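Side-chain contacts in haloperoxidase (PDB 1QHB), which catalyses the halogenation of organic substrates with bromide and hydrogen peroxide, as a dodecameric enzyme dependent on vanadate and stabilised by calcium: residues Leu204-Pro207 and Pro208-Arg212; Ala251-Asn255 and Lys256-Ser260; Ser522-Pro525 and Gly526-Val530. One frame throughout, in Å; residues are numbered along the deposited sequence.

Contact 1: Leu204-Pro207 and Pro208-Arg212; sequences LGDP and PAEIR
Pro207 and Glu210 pack side by side at the N-terminus of helix 208-213, where Pro207, the residue just before the helix, is the N-cap. The carboxylate of Glu210 runs alongside the proline ring, with OE2 4.1 Å from Pro207 CG. Beyond CG the glutamate chain is extended (chi2 -169°), which carries its acid group back to that ring. An acidic residue suits this first turn, where its charge probably interacts favourably with the helix dipole.

Ile211 meets the residue before the cap: its CG1 lies 4.1 Å from Asp206 CB, and CD1 comes within 3.4 Å of Asp206 O. With CG1 set beside its own backbone N (chi1 -69°), the longer branch reaches the loop. Ile211 also packs on Gly205 of a neighbouring subunit.

The backbone that sets these side chains is tied at Pro207 O, where Ile211 N gives the first i+4 bond of the helix at 3.1 Å and Glu210 N a weak one. Pro208 fits the first helical position: its ring already holds phi near helical values, and its missing amide hydrogen costs nothing, since first-turn amides have no i-4 helical carbonyl to bond.

Asp206 OD2 is fixed by a hydrogen bond from the backbone N of Lys203. Two like charges, Asp206 OD2 and Glu210 OE1, stand 4.4 Å apart; one water, 2.7 Å from each, donates to both oxygens and probably eases the repulsion.

Contact 2: Ala251-Asn255 and Lys256-Ser260; sequences ATVGN and KTLVS
A beta hairpin with a two-residue loop joins strands 251-253 and 256-258 through a type II' turn from Val253 to Lys256. Gly254 takes the first corner, whose positive phi (71°) is costly with a side chain; asparagine suits the second, Asn255.

Val253 and Lys256 close the turn as a hydrogen-bonded pair: Val253 N reaches Lys256 O at 2.8 Å, while Lys256 N returns to Val253 O at 3.2 Å. Ala251 and Leu258 form the next such pair, with Leu258 N 2.7 Å from Ala251 O. Between them Thr252 and Thr257 are a non-hydrogen-bonded pair; each sets OG1 beside its own backbone N (chi1 -58° in Thr252), leaving Thr252 OG1 4.0 Å from Thr257 OG1, a contact and not a hydrogen bond. Beta-branched threonines are at home in an extended backbone, and their hydroxyls suit an exposed face.

Ala251, Val253, Lys256 and Leu258 share the other face, where Val253 CG2 and Leu258 CD1 touch loosely at 4.4 Å. This face packs on a neighbouring subunit: Val253 on its Arg308, Ala251 and Leu258 on its Gly309. Asn255 ND2 bonds weakly to Ser115 O and Asp117 OD2 of that subunit, so this two-stranded sheet meets the end of the partner's helix 111-115.

Contact 3: Ser522-Pro525 and Gly526-Val530; sequences SSFP and GPLTV
Phe524 and Leu528 meet obliquely, one corner of the ring against one methyl: Phe524 CE2 lies 3.7 Å from Leu528 CD2. The phenyl group reaches forward along the chain because CG is anti to the backbone N (chi1 -178°), which brings the CD2-CE2 side of the ring close to the peptide that follows Pro525. Gly526 N sits 3.2 Å from Phe524 CD2, at a slant to the ring, and Gly526 CA is 3.4 Å from Phe524 CE2. At the ring's edge, near its plane, comes Pro527 O, 4.2 Å from Phe524 CE2. Leu528 turns its CG beside its own backbone N (chi1 -69°), directing CD2 at the phenyl group.

Glycine suits position 526 on two counts: phi is positive (97°), and a beta carbon would run into Pro525 O. The chain passes through a cis peptide bond before Pro527 and then enters strand 528-529. This strand pairs antiparallel with strand 505-506, Leu528 bonding to Ile506 through the backbone, and it runs straight into helix 530-548, where Thr529 is the N-cap and its OG1 receives Gly532 N.

Upstream, Ser522 forms an ST turn: its OG accepts the backbone N of Phe524 at 2.9 Å, setting the chain from which the ring springs, and also bonds to Glu511 OE2. With an alanine in place of Phe524, Leu528 CD2 and the Gly526 peptide would probably lose their ring neighbour, and Val233 its packing partner. Leu528 itself is buried, lying also on Val509.

All three contacts are local and lie at the surface of the chain, though contacts 2 and 3 each include one buried residue, Val253 and Leu528. They hold different elements: contact 1 starts a helix, contact 2 closes a hairpin, and contact 3 leads a loop with two prolines into a strand and then a helix. Contact 1 mixes first-turn backbone bonds with water-bridged acids, contact 2 rests on cross-strand backbone bonds, and contact 3 on aromatic and aliphatic packing. Contacts 1 and 2 also touch other subunits, whereas contact 3 stays within its own chain. Centres lie closest between contacts 2 and 3 (about 27 Å), nearest atoms between contacts 1 and 3 (about 16 Å).

Contact 1: Leu204-Pro207 and Pro208-Arg212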
loop_
_atom_site.group_PDB
_atom_site.type_symbol
_atom_site.label_atom_id
_atom_site.label_comp_id
_atom_site.label_asym_id
_atom_site.label_seq_id
_atom_site.Cartn_x
_atom_site.Cartn_y
_atom_site.Cartn_z
ATOM N N LEU A 204 27.923 44.313 8.596
ATOM C CA LEU A 204 27.062 43.686 7.592
ATOM C C LEU A 204 27.842 42.504 7.041
ATOM O O LEU A 204 29.023 42.672 6.762
ATOM C CB LEU A 204 26.779 44.622 6.447
ATOM C CG LEU A 204 25.683 44.294 5.444
ATOM C CD1 LEU A 204 24.307 44.187 6.100
ATOM C CD2 LEU A 204 25.665 45.425 4.418
ATOM N N GLY A 205 27.280 41.316 6.877
ATOM C CA GLY A 205 28.158 40.256 6.360
ATOM C C GLY A 205 28.462 39.268 7.474
ATOM O O GLY A 205 28.797 38.133 7.169
ATOM N N ASP A 206 28.341 39.694 8.746
ATOM C CA ASP A 206 28.602 38.720 9.798
ATOM C C ASP A 206 27.440 37.710 9.834
ATOM O O ASP A 206 26.270 38.002 9.583
ATOM C CB ASP A 206 28.717 39.419 11.149
ATOM C CG ASP A 206 29.947 40.238 11.325
ATOM O OD1 ASP A 206 30.952 40.036 10.611
ATOM O OD2 ASP A 206 29.987 41.094 12.233
ATOM N N PRO A 207 27.734 36.515 10.311
ATOM C CA PRO A 207 26.718 35.493 10.501
ATOM C C PRO A 207 25.611 36.015 11.399
ATOM O O PRO A 207 25.807 36.564 12.488
ATOM C CB PRO A 207 27.451 34.355 11.190
ATOM C CG PRO A 207 28.905 34.640 11.113
ATOM C CD PRO A 207 29.092 36.091 10.752
ATOM N N PRO A 208 24.368 35.765 11.017
ATOM C CA PRO A 208 23.214 36.196 11.769
ATOM C C PRO A 208 23.254 35.741 13.210
ATOM O O PRO A 208 22.809 36.519 14.080
ATOM C CB PRO A 208 22.010 35.646 11.041
ATOM C CG PRO A 208 22.498 35.414 9.647
ATOM C CD PRO A 208 23.979 35.189 9.698
ATOM N N ALA A 209 23.709 34.521 13.489
ATOM C CA ALA A 209 23.729 34.055 14.880
ATOM C C ALA A 209 24.634 34.917 15.767
ATOM O O ALA A 209 24.318 35.151 16.919
ATOM C CB ALA A 209 24.192 32.617 14.930
ATOM N N GLU A 210 25.757 35.379 15.207
ATOM C CA GLU A 210 26.673 36.263 15.883
ATOM C C GLU A 210 26.064 37.625 16.146
ATOM O O GLU A 210 26.304 38.172 17.206
ATOM C CB GLU A 210 27.889 36.561 14.996
ATOM C CG GLU A 210 29.082 35.697 15.316
ATOM C CD GLU A 210 30.374 36.142 14.649
ATOM O OE1 GLU A 210 30.601 37.327 14.353
ATOM O OE2 GLU A 210 31.167 35.204 14.461
ATOM N N ILE A 211 25.342 38.146 15.153
ATOM C CA ILE A 211 24.717 39.458 15.300
ATOM C C ILE A 211 23.729 39.343 16.426
ATOM O O ILE A 211 23.660 40.206 17.291
ATOM C CB ILE A 211 24.064 39.944 13.993
ATOM C CG1 ILE A 211 25.151 40.255 12.959
ATOM C CG2 ILE A 211 23.151 41.142 14.214
ATOM C CD1 ILE A 211 24.646 40.241 11.524
ATOM N N ARG A 212 22.949 38.263 16.484
ATOM C CA ARG A 212 21.950 38.156 17.553
ATOM C C ARG A 212 22.571 38.046 18.938
ATOM O O ARG A 212 21.981 38.534 19.908
ATOM C CB ARG A 212 21.031 36.970 17.225
ATOM C CG ARG A 212 19.799 36.980 18.125
ATOM C CD ARG A 212 18.888 35.780 17.921
ATOM N NE ARG A 212 17.886 35.765 18.997
ATOM C CZ ARG A 212 16.854 34.942 19.133
ATOM N NH1 ARG A 212 16.576 33.987 18.246
ATOM N NH2 ARG A 212 16.064 35.085 20.202
HETATM O O HOH W 1 29.867 39.933 14.683
#

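Contact 2: Ala251-Asn255 and Lys256-Ser260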
loop_
_atom_site.group_PDB
_atom_site.type_symbol
_atom_site.label_atom_id
_atom_site.label_comp_id
_atom_site.label_asym_id
_atom_site.label_seq_id
_atom_site.Cartn_x
_atom_site.Cartn_y
_atom_site.Cartn_z
ATOM N N ALA A 251 -6.503 31.985 52.825
ATOM C CA ALA A 251 -7.474 31.723 51.778
ATOM C C ALA A 251 -8.634 32.710 51.822
ATOM O O ALA A 251 -8.845 33.386 52.819
ATOM C CB ALA A 251 -8.128 30.349 51.931
ATOM N N THR A 252 -9.392 32.783 50.756
ATOM C CA THR A 252 -10.603 33.622 50.709
ATOM C C THR A 252 -11.702 32.588 50.523
ATOM O O THR A 252 -11.563 31.715 49.684
ATOM C CB THR A 252 -10.622 34.656 49.598
ATOM O OG1 THR A 252 -9.443 35.465 49.802
ATOM C CG2 THR A 252 -11.890 35.511 49.693
ATOM N N VAL A 253 -12.596 32.534 51.476
ATOM C CA VAL A 253 -13.667 31.571 51.482
ATOM C C VAL A 253 -14.969 32.380 51.470
ATOM O O VAL A 253 -15.475 32.692 52.553
ATOM C CB VAL A 253 -13.660 30.695 52.736
ATOM C CG1 VAL A 253 -14.709 29.608 52.584
ATOM C CG2 VAL A 253 -12.310 30.054 53.027
ATOM N N GLY A 254 -15.443 32.614 50.237
ATOM C CA GLY A 254 -16.701 33.352 50.100
ATOM C C GLY A 254 -16.339 34.778 50.507
ATOM O O GLY A 254 -15.435 35.315 49.900
ATOM N N ASN A 255 -17.016 35.316 51.521
ATOM C CA ASN A 255 -16.645 36.724 51.809
ATOM C C ASN A 255 -15.613 36.824 52.912
ATOM O O ASN A 255 -15.128 37.925 53.230
ATOM C CB ASN A 255 -17.934 37.496 52.113
ATOM C CG ASN A 255 -18.686 36.937 53.281
ATOM O OD1 ASN A 255 -18.096 36.186 54.070
ATOM N ND2 ASN A 255 -19.970 37.228 53.450
ATOM N N LYS A 256 -15.198 35.717 53.502
ATOM C CA LYS A 256 -14.213 35.711 54.563
ATOM C C LYS A 256 -12.764 35.400 54.209
ATOM O O LYS A 256 -12.423 34.410 53.589
ATOM C CB LYS A 256 -14.639 34.616 55.556
ATOM C CG LYS A 256 -13.734 34.614 56.775
ATOM C CD LYS A 256 -14.218 33.517 57.719
ATOM C CE LYS A 256 -14.094 33.976 59.161
ATOM N NZ LYS A 256 -15.006 33.186 60.043
ATOM N N THR A 257 -11.866 36.263 54.688
ATOM C CA THR A 257 -10.441 36.180 54.432
ATOM C C THR A 257 -9.721 35.536 55.595
ATOM O O THR A 257 -9.892 35.987 56.740
ATOM C CB THR A 257 -9.842 37.536 54.108
ATOM O OG1 THR A 257 -10.401 37.932 52.825
ATOM C CG2 THR A 257 -8.331 37.466 53.995
ATOM N N LEU A 258 -9.036 34.409 55.323
ATOM C CA LEU A 258 -8.334 33.749 56.433
ATOM C C LEU A 258 -6.854 33.995 56.283
ATOM O O LEU A 258 -6.401 34.088 55.151
ATOM C CB LEU A 258 -8.610 32.273 56.455
ATOM C CG LEU A 258 -10.023 31.752 56.574
ATOM C CD1 LEU A 258 -10.035 30.238 56.759
ATOM C CD2 LEU A 258 -10.734 32.386 57.754
ATOM N N VAL A 259 -6.115 34.182 57.358
ATOM C CA VAL A 259 -4.685 34.477 57.273
ATOM C C VAL A 259 -3.910 33.311 57.863
ATOM O O VAL A 259 -4.246 32.802 58.936
ATOM C CB VAL A 259 -4.283 35.776 57.972
ATOM C CG1 VAL A 259 -2.766 35.984 57.952
ATOM C CG2 VAL A 259 -4.956 36.969 57.285
ATOM N N SER A 260 -2.882 32.850 57.146
ATOM C CA SER A 260 -2.175 31.691 57.681
ATOM C C SER A 260 -1.433 32.144 58.902
ATOM O O SER A 260 -0.744 33.172 58.888
ATOM C CB SER A 260 -1.150 31.247 56.603
ATOM O OG SER A 260 -0.235 30.291 57.124
#

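Contact 3: Ser522-Pro525 and Gly526-Val530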
loop_
_atom_site.group_PDB
_atom_site.type_symbol
_atom_site.label_atom_id
_atom_site.label_comp_id
_atom_site.label_asym_id
_atom_site.label_seq_id
_atom_site.Cartn_x
_atom_site.Cartn_y
_atom_site.Cartn_z
ATOM N N SER A 522 12.692 46.015 47.395
ATOM C CA SER A 522 13.692 46.569 46.495
ATOM C C SER A 522 13.487 48.056 46.241
ATOM O O SER A 522 12.362 48.546 46.322
ATOM C CB SER A 522 13.538 45.807 45.161
ATOM O OG SER A 522 14.251 46.449 44.131
ATOM N N SER A 523 14.496 48.729 45.687
ATOM C CA SER A 523 14.290 50.160 45.353
ATOM C C SER A 523 13.655 50.250 43.965
ATOM O O SER A 523 13.127 51.289 43.577
ATOM C CB SER A 523 15.597 50.941 45.392
ATOM O OG SER A 523 16.524 50.247 44.555
ATOM N N PHE A 524 13.758 49.170 43.186
ATOM C CA PHE A 524 13.077 49.133 41.895
ATOM C C PHE A 524 11.581 49.081 42.195
ATOM O O PHE A 524 11.050 48.260 42.949
ATOM C CB PHE A 524 13.529 47.933 41.091
ATOM C CG PHE A 524 12.898 47.856 39.740
ATOM C CD1 PHE A 524 13.403 48.613 38.694
ATOM C CD2 PHE A 524 11.800 47.022 39.516
ATOM C CE1 PHE A 524 12.843 48.521 37.433
ATOM C CE2 PHE A 524 11.207 46.954 38.264
ATOM C CZ PHE A 524 11.754 47.713 37.228
ATOM N N PRO A 525 10.829 50.011 41.645
ATOM C CA PRO A 525 9.405 50.087 41.871
ATOM C C PRO A 525 8.620 48.870 41.389
ATOM O O PRO A 525 7.691 48.404 42.068
ATOM C CB PRO A 525 8.958 51.312 41.086
ATOM C CG PRO A 525 10.184 52.028 40.646
ATOM C CD PRO A 525 11.345 51.065 40.722
ATOM N N GLY A 526 8.926 48.376 40.186
ATOM C CA GLY A 526 8.133 47.281 39.615
ATOM C C GLY A 526 7.141 48.015 38.708
ATOM O O GLY A 526 7.289 49.215 38.480
ATOM N N PRO A 527 6.158 47.317 38.196
ATOM C CA PRO A 527 6.018 45.886 38.427
ATOM C C PRO A 527 6.929 45.141 37.467
ATOM O O PRO A 527 7.542 45.668 36.544
ATOM C CB PRO A 527 4.534 45.679 38.064
ATOM C CG PRO A 527 4.402 46.567 36.859
ATOM C CD PRO A 527 5.104 47.839 37.282
ATOM N N LEU A 528 7.039 43.852 37.664
ATOM C CA LEU A 528 7.776 42.952 36.777
ATOM C C LEU A 528 6.714 42.037 36.186
ATOM O O LEU A 528 5.600 42.036 36.716
ATOM C CB LEU A 528 8.754 42.165 37.652
ATOM C CG LEU A 528 9.914 42.995 38.244
ATOM C CD1 LEU A 528 10.686 42.183 39.261
ATOM C CD2 LEU A 528 10.846 43.426 37.122
ATOM N N THR A 529 6.985 41.259 35.163
ATOM C CA THR A 529 5.976 40.333 34.651
ATOM C C THR A 529 6.517 38.940 34.945
ATOM O O THR A 529 7.754 38.771 35.059
ATOM C CB THR A 529 5.749 40.481 33.131
ATOM O OG1 THR A 529 6.967 40.211 32.430
ATOM C CG2 THR A 529 5.413 41.908 32.722
ATOM N N VAL A 530 5.641 37.964 34.956
ATOM C CA VAL A 530 6.001 36.574 35.131
ATOM C C VAL A 530 6.953 36.137 34.041
ATOM O O VAL A 530 7.963 35.455 34.278
ATOM C CB VAL A 530 4.716 35.714 35.109
ATOM C CG1 VAL A 530 5.018 34.206 35.105
ATOM C CG2 VAL A 530 3.871 36.022 36.322
#